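Local coordinates for protein prokaryotic transcription elongation factor GreA/GreB (PDB 2PN0) that probably binds RNA polymerase and acts in transcription elongation, as expected of a GreA/GreB-type factor with an Rnk-like N-terminal part, at residues Ala16-Ile21 with Tyr80-Asp85; Ala95-Ala100 with Ile110-Pro115. One frame throughout, in Å; residues are numbered along the deposited sequence. Where two conformers were deposited one is given.

Contact 1 of 2, residues Ala16-Ile21 with Tyr80-Asp85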
loop_
_atom_site.group_PDB
_atom_site.type_symbol
_atom_site.label_atom_id
_atom_site.label_comp_id
_atom_site.label_asym_id
_atom_site.label_seq_id
_atom_site.Cartn_x
_atom_site.Cartn_y
_atom_site.Cartn_z
ATOM N N ALA A 16 -13.129 15.000 -7.739
ATOM C CA ALA A 16 -13.397 15.645 -6.431
ATOM C C ALA A 16 -14.725 15.167 -5.878
ATOM O O ALA A 16 -14.835 14.798 -4.698
ATOM C CB ALA A 16 -13.415 17.183 -6.547
ATOM N N GLU A 17 -15.725 15.170 -6.750
ATOM C CA GLU A 17 -17.076 14.791 -6.364
ATOM C C GLU A 17 -17.162 13.329 -5.953
ATOM O O GLU A 17 -17.753 13.017 -4.911
ATOM C CB GLU A 17 -18.042 15.031 -7.523
ATOM C CG GLU A 17 -19.472 14.674 -7.188
ATOM C CD GLU A 17 -20.457 15.186 -8.229
ATOM O OE1 GLU A 17 -20.094 16.093 -9.024
ATOM O OE2 GLU A 17 -21.598 14.685 -8.251
ATOM N N ARG A 18 -16.654 12.440 -6.811
ATOM C CA ARG A 18 -16.662 10.987 -6.552
ATOM C C ARG A 18 -15.908 10.662 -5.267
ATOM O O ARG A 18 -16.381 9.881 -4.434
ATOM C CB ARG A 18 -16.023 10.209 -7.709
ATOM C CG ARG A 18 -16.814 10.169 -9.016
ATOM C CD ARG A 18 -16.238 9.123 -10.003
ATOM N NE ARG A 18 -15.897 7.873 -9.316
ATOM C CZ ARG A 18 -16.728 6.853 -9.134
ATOM N NH1 ARG A 18 -17.966 6.911 -9.609
ATOM N NH2 ARG A 18 -16.323 5.769 -8.477
ATOM N N LEU A 19 -14.707 11.236 -5.113
ATOM C CA LEU A 19 -13.958 10.984 -3.867
ATOM C C LEU A 19 -14.705 11.468 -2.622
ATOM O O LEU A 19 -14.678 10.789 -1.581
ATOM C CB LEU A 19 -12.569 11.601 -3.927
ATOM C CG LEU A 19 -11.664 10.895 -4.906
ATOM C CD1 LEU A 19 -10.412 11.752 -5.128
ATOM C CD2 LEU A 19 -11.276 9.472 -4.377
ATOM N N GLU A 20 -15.374 12.629 -2.707
ATOM C CA GLU A 20 -16.117 13.137 -1.558
ATOM C C GLU A 20 -17.230 12.160 -1.192
ATOM O O GLU A 20 -17.430 11.854 -0.011
ATOM C CB GLU A 20 -16.681 14.542 -1.812
ATOM C CG GLU A 20 -17.621 15.058 -0.705
ATOM C CD GLU A 20 -16.918 15.379 0.616
ATOM O OE1 GLU A 20 -15.668 15.471 0.641
ATOM O OE2 GLU A 20 -17.623 15.543 1.648
ATOM N N ILE A 21 -17.946 11.653 -2.197
ATOM C CA ILE A 21 -19.052 10.718 -1.937
ATOM C C ILE A 21 -18.481 9.411 -1.392
ATOM O O ILE A 21 -19.035 8.806 -0.465
ATOM C CB ILE A 21 -19.881 10.447 -3.205
ATOM C CG1 ILE A 21 -20.625 11.727 -3.649
ATOM C CG2 ILE A 21 -20.872 9.243 -2.988
ATOM C CD1 ILE A 21 -21.182 11.650 -5.049
ATOM N N TYR A 80 -10.465 3.609 -8.237
ATOM C CA TYR A 80 -11.480 3.506 -7.196
ATOM C C TYR A 80 -11.598 2.057 -6.711
ATOM O O TYR A 80 -11.171 1.161 -7.431
ATOM C CB TYR A 80 -12.820 3.991 -7.746
ATOM C CG TYR A 80 -12.834 5.489 -7.972
ATOM C CD1 TYR A 80 -13.003 6.377 -6.899
ATOM C CD2 TYR A 80 -12.669 6.021 -9.246
ATOM C CE1 TYR A 80 -13.014 7.772 -7.108
ATOM C CE2 TYR A 80 -12.666 7.398 -9.457
ATOM C CZ TYR A 80 -12.851 8.261 -8.385
ATOM O OH TYR A 80 -12.878 9.629 -8.588
ATOM N N PRO A 81 -12.107 1.845 -5.481
ATOM C CA PRO A 81 -12.227 0.470 -4.952
ATOM C C PRO A 81 -12.870 -0.536 -5.925
ATOM O O PRO A 81 -12.378 -1.665 -6.021
ATOM C CB PRO A 81 -13.039 0.655 -3.675
ATOM C CG PRO A 81 -12.584 1.993 -3.178
ATOM C CD PRO A 81 -12.503 2.836 -4.460
ATOM N N LYS A 82 -13.905 -0.117 -6.672
ATOM C CA LYS A 82 -14.592 -1.013 -7.630
ATOM C C LYS A 82 -13.632 -1.676 -8.637
ATOM O O LYS A 82 -13.929 -2.758 -9.158
ATOM C CB LYS A 82 -15.706 -0.268 -8.372
ATOM C CG LYS A 82 -15.242 0.888 -9.221
ATOM C CD LYS A 82 -16.437 1.705 -9.733
ATOM C CE LYS A 82 -16.031 3.130 -10.088
ATOM N NZ LYS A 82 -15.018 3.223 -11.167
ATOM N N ASP A 83 -12.475 -1.050 -8.885
ATOM C CA ASP A 83 -11.625 -1.483 -9.990
ATOM C C ASP A 83 -10.322 -2.177 -9.640
ATOM O O ASP A 83 -9.527 -2.507 -10.540
ATOM C CB ASP A 83 -11.381 -0.318 -10.934
ATOM C CG ASP A 83 -12.639 0.113 -11.629
ATOM O OD1 ASP A 83 -13.384 -0.788 -12.113
ATOM O OD2 ASP A 83 -12.888 1.332 -11.715
ATOM N N VAL A 84 -10.074 -2.433 -8.367
ATOM C CA VAL A 84 -8.865 -3.193 -8.081
ATOM C C VAL A 84 -9.120 -4.624 -8.544
ATOM O O VAL A 84 -10.267 -5.069 -8.611
ATOM C CB VAL A 84 -8.319 -3.053 -6.615
ATOM C CG1 VAL A 84 -8.814 -1.744 -5.955
ATOM C CG2 VAL A 84 -8.612 -4.274 -5.766
ATOM N N ASP A 85 -8.051 -5.291 -8.949
ATOM C CA ASP A 85 -8.150 -6.693 -9.347
ATOM C C ASP A 85 -7.039 -7.508 -8.665
ATOM O O ASP A 85 -6.361 -6.994 -7.773
ATOM C CB ASP A 85 -8.135 -6.808 -10.875
ATOM C CG ASP A 85 -6.846 -6.351 -11.472
ATOM O OD1 ASP A 85 -5.801 -6.421 -10.781
ATOM O OD2 ASP A 85 -6.852 -5.938 -12.653
#

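Contact 2 of 2, residues Ala95-Ala100 with Ile110-Pro115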
loop_
_atom_site.group_PDB
_atom_site.type_symbol
_atom_site.label_atom_id
_atom_site.label_comp_id
_atom_site.label_asym_id
_atom_site.label_seq_id
_atom_site.Cartn_x
_atom_site.Cartn_y
_atom_site.Cartn_z
ATOM N N ALA A 95 -5.686 2.596 -0.378
ATOM C CA ALA A 95 -4.591 1.730 0.100
ATOM C C ALA A 95 -3.336 2.546 0.448
ATOM O O ALA A 95 -3.078 3.590 -0.195
ATOM C CB ALA A 95 -4.245 0.670 -0.938
ATOM N N PRO A 96 -2.512 2.052 1.397
ATOM C CA PRO A 96 -1.183 2.625 1.567
ATOM C C PRO A 96 -0.503 2.747 0.185
ATOM O O PRO A 96 -0.641 1.845 -0.688
ATOM C CB PRO A 96 -0.457 1.595 2.432
ATOM C CG PRO A 96 -1.582 1.026 3.310
ATOM C CD PRO A 96 -2.788 0.969 2.366
ATOM N N VAL A 97 0.186 3.857 0.008
ATOM C CA VAL A 97 0.818 4.245 -1.294
ATOM C C VAL A 97 -0.204 4.810 -2.257
ATOM O O VAL A 97 -0.040 5.953 -2.705
ATOM C CB VAL A 97 1.703 3.159 -1.975
ATOM C CG1 VAL A 97 2.316 3.742 -3.270
ATOM C CG2 VAL A 97 2.835 2.746 -1.034
ATOM N N GLY A 98 -1.252 4.020 -2.549
ATOM C CA GLY A 98 -2.354 4.461 -3.418
ATOM C C GLY A 98 -2.879 5.838 -2.980
ATOM O O GLY A 98 -3.002 6.777 -3.804
ATOM N N SER A 99 -3.185 5.995 -1.693
ATOM C CA SER A 99 -3.716 7.279 -1.191
ATOM C C SER A 99 -2.740 8.431 -1.385
ATOM O O SER A 99 -3.165 9.573 -1.437
ATOM C CB SER A 99 -4.143 7.169 0.300
ATOM O OG SER A 99 -3.052 6.761 1.134
ATOM N N ALA A 100 -1.443 8.142 -1.438
ATOM C CA ALA A 100 -0.424 9.199 -1.635
ATOM C C ALA A 100 -0.138 9.480 -3.116
ATOM O O ALA A 100 0.531 10.482 -3.439
ATOM C CB ALA A 100 0.905 8.780 -0.926
ATOM N N ILE A 110 9.052 8.528 -4.542
ATOM C CA ILE A 110 8.447 8.122 -3.272
ATOM C C ILE A 110 9.101 6.817 -2.921
ATOM O O ILE A 110 9.831 6.237 -3.740
ATOM C CB ILE A 110 6.892 7.960 -3.333
ATOM C CG1 ILE A 110 6.469 7.045 -4.473
ATOM C CG2 ILE A 110 6.205 9.345 -3.401
ATOM C CD1 ILE A 110 4.882 6.802 -4.426
ATOM N N GLU A 111 8.844 6.351 -1.716
ATOM C CA GLU A 111 9.442 5.107 -1.285
ATOM C C GLU A 111 8.488 4.355 -0.350
ATOM O O GLU A 111 7.612 4.958 0.308
ATOM C CB GLU A 111 10.823 5.364 -0.627
ATOM C CG GLU A 111 10.746 6.101 0.672
ATOM C CD GLU A 111 12.120 6.521 1.192
ATOM O OE1 GLU A 111 13.087 6.739 0.393
ATOM O OE2 GLU A 111 12.186 6.654 2.409
ATOM N N TRP A 112 8.650 3.043 -0.295
ATOM C CA TRP A 112 7.836 2.265 0.616
ATOM C C TRP A 112 8.627 1.056 1.054
ATOM O O TRP A 112 9.728 0.796 0.517
ATOM C CB TRP A 112 6.464 1.943 0.029
ATOM C CG TRP A 112 6.430 1.097 -1.222
ATOM C CD1 TRP A 112 6.584 -0.286 -1.301
ATOM C CD2 TRP A 112 6.205 1.555 -2.565
ATOM N NE1 TRP A 112 6.458 -0.688 -2.634
ATOM C CE2 TRP A 112 6.207 0.413 -3.409
ATOM C CE3 TRP A 112 5.964 2.820 -3.135
ATOM C CZ2 TRP A 112 5.999 0.495 -4.825
ATOM C CZ3 TRP A 112 5.734 2.902 -4.572
ATOM C CH2 TRP A 112 5.741 1.746 -5.366
ATOM N N PRO A 113 8.112 0.332 2.056
ATOM C CA PRO A 113 8.961 -0.732 2.599
ATOM C C PRO A 113 9.361 -1.891 1.643
ATOM O O PRO A 113 8.550 -2.332 0.811
ATOM C CB PRO A 113 8.120 -1.294 3.756
ATOM C CG PRO A 113 7.231 -0.154 4.136
ATOM C CD PRO A 113 6.840 0.456 2.800
ATOM N N LYS A 114 10.615 -2.340 1.774
ATOM C CA LYS A 114 11.065 -3.575 1.137
ATOM C C LYS A 114 10.767 -4.760 2.083
ATOM O O LYS A 114 11.089 -4.702 3.256
ATOM C CB LYS A 114 12.587 -3.531 0.857
ATOM C CG LYS A 114 12.917 -2.693 -0.353
ATOM C CD LYS A 114 14.417 -2.662 -0.684
ATOM C CE LYS A 114 15.176 -3.865 -0.285
ATOM N NZ LYS A 114 16.592 -3.519 -0.686
ATOM N N PRO A 115 10.177 -5.853 1.572
ATOM C CA PRO A 115 10.030 -7.064 2.410
ATOM C C PRO A 115 11.367 -7.504 2.979
ATOM O O PRO A 115 12.358 -7.578 2.231
ATOM C CB PRO A 115 9.461 -8.105 1.439
ATOM C CG PRO A 115 8.801 -7.276 0.346
ATOM C CD PRO A 115 9.653 -6.038 0.218
#

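Contact 1 of 2, residues Ala16-Ile21 with Tyr80-Asp85
The R18 guanidinium stands on one face of the Y80 ring, edge down. The two planes are 80° apart, and R18 CZ sits 4.0 Å from the ring centroid, 6° off the ring normal, which makes this a cation-pi contact of T-shaped geometry. Two nitrogens of the edge do the touching: R18 NE is 3.2 Å from Y80 CZ, near the hydroxyl end, and R18 NH2 is 3.5 Å from Y80 CG, so the edge runs along the ring. The bend at chi3 (43°) turns the end of the arginine onto this face.

L19 meets the same ring obliquely, CD2 lying 3.7 Å from Y80 CE1. The hydroxyl reaches back to the helix, where Y80 OH passes 3.3 Å from R18 CB and is hydrogen-bonded to D15. Between R18 and K82 the charges are alike, with R18 NH2 and K82 NZ 3.9 Å apart; a salt bridge from K82 NZ to D83 OD2 (2.9 Å) probably eases that tension.

Helix 13-25, in the Rnk N-terminal region, is thereby joined to the turn after strand 77-79 in the GreA/GreB C-terminal region. L19 also touches I93 and L102, and Y80 touches M59. Beyond the ring, the 3-10 turn rests P81 on S92 of strand 90-92 and on T86 of the second subunit, and V84 packs on its counterpart V84 of that subunit.

Contact 2 of 2, residues Ala95-Ala100 with Ile110-Pro115
V97 meets W112 through apolar contact alone, and both of its methyls lie against the same side of the indole. V97 CG1 is 3.8 Å from W112 CZ3, while V97 CG2 is likewise 3.8 Å from W112 CE3 and, further back, 3.9 Å from W112 CB. The two side chains cross at about a right angle. A looser third member is I110, whose CD1 is 4.2 Å from V97 CG1 and lies at the edge of the indole, in its plane. With CG set between the backbone N and the carbonyl carbon (chi1 63°), W112 presents its benzo part to V97. Replacing W112 with an alanine would keep CB near V97 CG2 but remove the indole, and is likely to leave a gap beside V97 CG1 and I110 CD1.

The backbone around V97 (phi 78°, psi -57°) folds into a classic gamma turn, with a weak bond from G98 N to P96 O, and S99 N bonds A95 O at 2.8 Å. On the strand side, I110 pairs with V122 and W112 with L120.

Charge appears away from V97, where E111 forms a salt bridge with R121.

Packing between chains adds W112 on P96 of the second subunit. The turn leading into the weakly bonded helix 98-101, packed by V97 against the outermost strand 109-113 of this chain's antiparallel sheet, is consistent with the FKBP-like fold of GreA/GreB C-terminal domains.

Contact 2 is the more deeply buried of the two, none of its touching residues being exposed; contact 1 runs from a buried tyrosine and leucine out to an exposed lysine. The chemistry follows: carbon against carbon in 95-100 with 110-115, a cation on an aromatic face plus paired and like charges in 16-21 with 80-85. They share no helix or strand. Contact 1 ties the Rnk N-terminal region to the C-terminal one, whereas contact 2 lies wholly within the latter. Their centres are 18 Å apart and their nearest atoms about 7 Å, so they do not touch, yet each reaches the second subunit.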